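Uncharacterized protein C22E12.03c (PDB 4QYT) converts methylglyoxal to D-lactate in a single glutathione-independent step and takes part in protection against reactive oxygen species. Local coordinates at residues I18-I32 / P164-V178. Numbering follows the deposited sequence.
Sequences IEFSAPWGIFKRAEI and PGTAMLFGLKLLEQV
Pro164 meets two side chains of segment 18-32: Ile18 crosses its ring at about a right angle, CG2 lying 3.8 Å from Pro164 CB, and the outstretched Glu19 side chain brings OE2 to 3.2 Å from Pro164 CD. Glu19 OE1 takes a weak hydrogen bond from Gly81 N. Ala167 CB faces Ala22 CB at 3.7 Å. Met168 folds back through its last two torsions and lays SD over Ala22 CB (3.6 Å). Gly171 brings the backbones closest, its CA 4.3 Å from Pro23 CA; a side chain there would run into Ile26 CD1. Ile26 is a knob among Met168, Gly171, Leu172 and Leu175; CG1 lies beside the backbone N (chi1 -71°) and chi2 is extended, which carries CD1 out to the carbonyl of Met168. Phe27 is the next knob, its ring edge against Leu174 CB, 3.9 Å from CZ. Leu175 CD1 packs on Ala30 CB (3.6 Å) and Ile32 CD1, and Val178 CG2 closes the row between the Phe27 edge and Ile32 CD1. With the ring cut back to an alanine here, Leu174 CB and Val178 CG2 would probably lose their edge contact, opening a gap beside Leu175. The helices cross at -38°, axes 8.0 Å apart, in the alpha/beta fold of the DJ-1/PfpI family, their N-terminal ends beside the inferred active site of Glu19, Cys114 (here oxidised to the sulfinic acid) and His133.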
loop_
_atom_site.group_PDB
_atom_site.type_symbol
_atom_site.label_atom_id
_atom_site.label_comp_id
_atom_site.label_asym_id
_atom_site.label_seq_id
_atom_site.Cartn_x
_atom_site.Cartn_y
_atom_site.Cartn_z
ATOM N N ILE A 18 1.587 -2.234 3.327
ATOM C CA ILE A 18 0.964 -0.928 3.152
ATOM C C ILE A 18 1.996 0.181 3.352
ATOM O O ILE A 18 2.059 1.151 2.561
ATOM C CB ILE A 18 -0.255 -0.778 4.081
ATOM C CG1 ILE A 18 -1.342 -1.759 3.661
ATOM C CG2 ILE A 18 -0.742 0.654 4.087
ATOM C CD1 ILE A 18 -2.431 -1.970 4.722
ATOM N N GLU A 19 2.781 0.045 4.407
ATOM C CA GLU A 19 3.786 1.064 4.735
ATOM C C GLU A 19 4.932 1.095 3.734
ATOM O O GLU A 19 5.520 2.150 3.539
ATOM C CB GLU A 19 4.278 0.842 6.134
ATOM C CG GLU A 19 3.177 1.096 7.146
ATOM C CD GLU A 19 3.422 0.509 8.474
ATOM O OE1 GLU A 19 4.479 -0.019 8.769
ATOM O OE2 GLU A 19 2.413 0.537 9.250
ATOM N N PHE A 20 5.242 -0.040 3.116
ATOM C CA PHE A 20 6.183 -0.070 1.996
ATOM C C PHE A 20 5.586 0.633 0.765
ATOM O O PHE A 20 6.211 1.494 0.165
ATOM C CB PHE A 20 6.567 -1.524 1.660
ATOM C CG PHE A 20 7.547 -1.646 0.506
ATOM C CD1 PHE A 20 7.110 -1.496 -0.821
ATOM C CD2 PHE A 20 8.906 -1.810 0.739
ATOM C CE1 PHE A 20 8.004 -1.557 -1.885
ATOM C CE2 PHE A 20 9.796 -1.858 -0.302
ATOM C CZ PHE A 20 9.342 -1.704 -1.605
ATOM N N SER A 21 4.363 0.242 0.377
ATOM C CA SER A 21 3.836 0.677 -0.923
ATOM C C SER A 21 3.545 2.167 -1.022
ATOM O O SER A 21 3.606 2.728 -2.109
ATOM C CB SER A 21 2.582 -0.137 -1.266
ATOM O OG SER A 21 2.861 -1.532 -1.328
ATOM N N ALA A 22 3.123 2.798 0.073
ATOM C CA ALA A 22 2.756 4.204 -0.023
ATOM C C ALA A 22 3.950 5.103 -0.399
ATOM O O ALA A 22 3.887 5.783 -1.436
ATOM C CB ALA A 22 2.049 4.662 1.251
ATOM N N PRO A 23 5.043 5.133 0.390
ATOM C CA PRO A 23 6.189 5.934 -0.043
ATOM C C PRO A 23 6.706 5.483 -1.397
ATOM O O PRO A 23 7.146 6.314 -2.192
ATOM C CB PRO A 23 7.194 5.773 1.102
ATOM C CG PRO A 23 6.781 4.513 1.834
ATOM C CD PRO A 23 5.285 4.507 1.703
ATOM N N TRP A 24 6.732 4.180 -1.656
ATOM C CA TRP A 24 7.205 3.678 -2.959
ATOM C C TRP A 24 6.436 4.336 -4.104
ATOM O O TRP A 24 7.003 4.921 -5.031
ATOM C CB TRP A 24 7.030 2.156 -3.035
ATOM C CG TRP A 24 7.517 1.572 -4.315
ATOM C CD1 TRP A 24 6.751 1.340 -5.413
ATOM C CD2 TRP A 24 8.849 1.249 -4.673
ATOM N NE1 TRP A 24 7.518 0.889 -6.431
ATOM C CE2 TRP A 24 8.810 0.796 -6.008
ATOM C CE3 TRP A 24 10.076 1.264 -4.000
ATOM C CZ2 TRP A 24 9.949 0.358 -6.680
ATOM C CZ3 TRP A 24 11.203 0.843 -4.696
ATOM C CH2 TRP A 24 11.111 0.391 -6.001
ATOM N N GLY A 25 5.111 4.251 -4.034
ATOM C CA GLY A 25 4.282 4.753 -5.102
ATOM C C GLY A 25 4.310 6.262 -5.226
ATOM O O GLY A 25 4.171 6.801 -6.332
ATOM N N ILE A 26 4.462 6.938 -4.106
ATOM C CA ILE A 26 4.519 8.422 -4.111
ATOM C C ILE A 26 5.803 8.902 -4.768
ATOM O O ILE A 26 5.768 9.779 -5.637
ATOM C CB ILE A 26 4.305 8.950 -2.684
ATOM C CG1 ILE A 26 2.844 8.725 -2.265
ATOM C CG2 ILE A 26 4.666 10.434 -2.566
ATOM C CD1 ILE A 26 2.593 8.868 -0.777
ATOM N N PHE A 27 6.950 8.337 -4.380
ATOM C CA PHE A 27 8.209 8.753 -5.011
ATOM C C PHE A 27 8.279 8.347 -6.470
ATOM O O PHE A 27 8.795 9.130 -7.287
ATOM C CB PHE A 27 9.413 8.269 -4.202
ATOM C CG PHE A 27 9.695 9.107 -3.003
ATOM C CD1 PHE A 27 10.281 10.351 -3.173
ATOM C CD2 PHE A 27 9.357 8.737 -1.732
ATOM C CE1 PHE A 27 10.498 11.194 -2.102
ATOM C CE2 PHE A 27 9.592 9.588 -0.656
ATOM C CZ PHE A 27 10.137 10.859 -0.859
ATOM N N LYS A 28 7.737 7.183 -6.837
ATOM C CA LYS A 28 7.693 6.818 -8.252
ATOM C C LYS A 28 6.854 7.834 -9.044
ATOM O O LYS A 28 7.242 8.290 -10.135
ATOM C CB LYS A 28 7.134 5.395 -8.430
ATOM C CG LYS A 28 8.161 4.338 -8.112
ATOM C CD LYS A 28 8.935 3.983 -9.365
ATOM C CE LYS A 28 9.997 2.952 -9.122
ATOM N NZ LYS A 28 10.690 2.565 -10.394
ATOM N N ARG A 29 5.705 8.242 -8.506
ATOM C CA ARG A 29 4.899 9.243 -9.203
ATOM C C ARG A 29 5.645 10.558 -9.363
ATOM O O ARG A 29 5.420 11.302 -10.327
ATOM C CB ARG A 29 3.598 9.469 -8.458
ATOM C CG ARG A 29 2.578 8.341 -8.678
ATOM C CD ARG A 29 1.453 8.441 -7.680
ATOM N NE ARG A 29 0.362 7.501 -7.912
ATOM C CZ ARG A 29 0.432 6.210 -7.653
ATOM N NH1 ARG A 29 1.499 5.683 -7.059
ATOM N NH2 ARG A 29 -0.627 5.442 -7.876
ATOM N N ALA A 30 6.440 10.916 -8.366
ATOM C CA ALA A 30 7.274 12.110 -8.400
ATOM C C ALA A 30 8.442 12.035 -9.338
ATOM O O ALA A 30 9.177 13.026 -9.506
ATOM C CB ALA A 30 7.737 12.456 -6.990
ATOM N N GLU A 31 8.676 10.873 -9.921
ATOM C CA GLU A 31 9.841 10.615 -10.773
ATOM C C GLU A 31 11.141 10.922 -10.026
ATOM O O GLU A 31 12.119 11.408 -10.595
ATOM C CB GLU A 31 9.732 11.395 -12.105
ATOM C CG GLU A 31 8.475 11.043 -12.896
ATOM C CD GLU A 31 8.311 11.733 -14.219
ATOM O OE1 GLU A 31 8.669 12.911 -14.289
ATOM O OE2 GLU A 31 8.152 11.004 -15.207
ATOM N N ILE A 32 11.169 10.516 -8.756
ATOM C CA ILE A 32 12.351 10.555 -7.922
ATOM C C ILE A 32 12.893 9.157 -7.785
ATOM O O ILE A 32 12.153 8.260 -7.342
ATOM C CB ILE A 32 12.029 11.177 -6.562
ATOM C CG1 ILE A 32 11.689 12.665 -6.728
ATOM C CG2 ILE A 32 13.156 10.959 -5.574
ATOM C CD1 ILE A 32 11.195 13.369 -5.486
ATOM N N PRO A 164 -0.456 1.901 9.262
ATOM C CA PRO A 164 -0.839 1.740 7.864
ATOM C C PRO A 164 -1.754 2.824 7.393
ATOM O O PRO A 164 -1.627 3.287 6.275
ATOM C CB PRO A 164 -1.498 0.354 7.830
ATOM C CG PRO A 164 -1.172 -0.279 9.091
ATOM C CD PRO A 164 -0.685 0.697 10.074
ATOM N N GLY A 165 -2.662 3.276 8.249
ATOM C CA GLY A 165 -3.577 4.350 7.866
ATOM C C GLY A 165 -2.929 5.683 7.597
ATOM O O GLY A 165 -3.537 6.516 6.948
ATOM N N THR A 166 -1.711 5.887 8.099
ATOM C CA THR A 166 -1.012 7.160 7.907
ATOM C C THR A 166 0.131 7.035 6.901
ATOM O O THR A 166 0.858 8.020 6.712
ATOM C CB THR A 166 -0.478 7.716 9.223
ATOM O OG1 THR A 166 0.545 6.867 9.732
ATOM C CG2 THR A 166 -1.563 7.854 10.224
ATOM N N ALA A 167 0.236 5.906 6.197
ATOM C CA ALA A 167 1.363 5.709 5.288
ATOM C C ALA A 167 1.362 6.691 4.127
ATOM O O ALA A 167 2.430 7.143 3.698
ATOM C CB ALA A 167 1.401 4.289 4.827
ATOM N N MET A 168 0.186 7.027 3.608
ATOM C CA MET A 168 0.122 8.017 2.550
ATOM C C MET A 168 0.539 9.411 3.034
ATOM O O MET A 168 1.344 10.092 2.403
ATOM C CB MET A 168 -1.271 8.069 1.907
ATOM C CG MET A 168 -1.637 6.806 1.120
ATOM S SD MET A 168 -0.615 6.512 -0.333
ATOM C CE MET A 168 -1.233 7.814 -1.375
ATOM N N LEU A 169 0.021 9.820 4.190
ATOM C CA LEU A 169 0.447 11.096 4.781
ATOM C C LEU A 169 1.937 11.139 5.060
ATOM O O LEU A 169 2.604 12.178 4.859
ATOM C CB LEU A 169 -0.326 11.368 6.062
ATOM C CG LEU A 169 -1.803 11.711 5.871
ATOM C CD1 LEU A 169 -2.499 11.604 7.199
ATOM C CD2 LEU A 169 -1.990 13.092 5.255
ATOM N N PHE A 170 2.500 10.019 5.488
ATOM C CA PHE A 170 3.925 9.872 5.729
ATOM C C PHE A 170 4.735 10.030 4.449
ATOM O O PHE A 170 5.704 10.810 4.407
ATOM C CB PHE A 170 4.122 8.484 6.336
ATOM C CG PHE A 170 5.551 8.012 6.421
ATOM C CD1 PHE A 170 6.438 8.602 7.304
ATOM C CD2 PHE A 170 6.004 6.936 5.690
ATOM C CE1 PHE A 170 7.721 8.119 7.456
ATOM C CE2 PHE A 170 7.279 6.417 5.843
ATOM C CZ PHE A 170 8.138 7.013 6.742
ATOM N N GLY A 171 4.362 9.304 3.402
ATOM C CA GLY A 171 5.074 9.450 2.123
ATOM C C GLY A 171 5.026 10.861 1.598
ATOM O O GLY A 171 6.012 11.384 1.075
ATOM N N LEU A 172 3.848 11.477 1.737
ATOM C CA LEU A 172 3.689 12.845 1.287
ATOM C C LEU A 172 4.578 13.802 2.090
ATOM O O LEU A 172 5.158 14.749 1.493
ATOM C CB LEU A 172 2.228 13.283 1.354
ATOM C CG LEU A 172 1.352 12.771 0.240
ATOM C CD1 LEU A 172 -0.123 12.960 0.609
ATOM C CD2 LEU A 172 1.684 13.423 -1.091
ATOM N N LYS A 173 4.647 13.619 3.402
ATOM C CA LYS A 173 5.482 14.500 4.227
ATOM C C LYS A 173 6.942 14.431 3.762
ATOM O O LYS A 173 7.621 15.455 3.635
ATOM C CB LYS A 173 5.339 14.155 5.711
ATOM C CG LYS A 173 5.913 15.214 6.643
ATOM C CD LYS A 173 5.085 16.498 6.681
ATOM C CE LYS A 173 5.577 17.427 7.771
ATOM N NZ LYS A 173 4.726 18.635 7.898
ATOM N N LEU A 174 7.427 13.217 3.483
ATOM C CA LEU A 174 8.776 13.051 2.946
ATOM C C LEU A 174 8.940 13.778 1.627
ATOM O O LEU A 174 9.874 14.551 1.428
ATOM C CB LEU A 174 9.101 11.568 2.821
ATOM C CG LEU A 174 9.360 10.852 4.152
ATOM C CD1 LEU A 174 9.116 9.364 3.948
ATOM C CD2 LEU A 174 10.770 11.126 4.637
ATOM N N LEU A 175 8.018 13.551 0.705
ATOM C CA LEU A 175 8.078 14.186 -0.582
ATOM C C LEU A 175 8.085 15.718 -0.490
ATOM O O LEU A 175 8.818 16.395 -1.212
ATOM C CB LEU A 175 6.868 13.753 -1.444
ATOM C CG LEU A 175 6.854 14.358 -2.849
ATOM C CD1 LEU A 175 8.054 13.935 -3.679
ATOM C CD2 LEU A 175 5.551 14.038 -3.547
ATOM N N GLU A 176 7.290 16.240 0.429
ATOM C CA GLU A 176 7.155 17.679 0.612
ATOM C C GLU A 176 8.485 18.325 0.952
ATOM O O GLU A 176 8.682 19.511 0.644
ATOM C CB GLU A 176 6.140 17.956 1.738
ATOM C CG GLU A 176 5.687 19.404 1.755
ATOM C CD GLU A 176 4.637 19.703 2.799
ATOM O OE1 GLU A 176 4.380 18.835 3.655
ATOM O OE2 GLU A 176 3.911 20.711 2.599
ATOM N N GLN A 177 9.398 17.594 1.588
ATOM C CA GLN A 177 10.682 18.181 1.957
ATOM C C GLN A 177 11.610 18.387 0.781
ATOM O O GLN A 177 12.549 19.173 0.885
ATOM C CB GLN A 177 11.395 17.318 3.005
ATOM C CG GLN A 177 10.574 16.957 4.226
ATOM C CD GLN A 177 9.746 18.121 4.762
ATOM O OE1 GLN A 177 8.538 17.980 4.976
ATOM N NE2 GLN A 177 10.388 19.161 5.163
ATOM N N VAL A 178 11.412 17.615 -0.292
ATOM C CA VAL A 178 12.383 17.511 -1.369
ATOM C C VAL A 178 11.885 17.928 -2.735
ATOM O O VAL A 178 12.666 18.366 -3.552
ATOM C CB VAL A 178 13.058 16.151 -1.510
ATOM C CG1 VAL A 178 13.846 15.864 -0.273
ATOM C CG2 VAL A 178 12.061 15.028 -1.837
#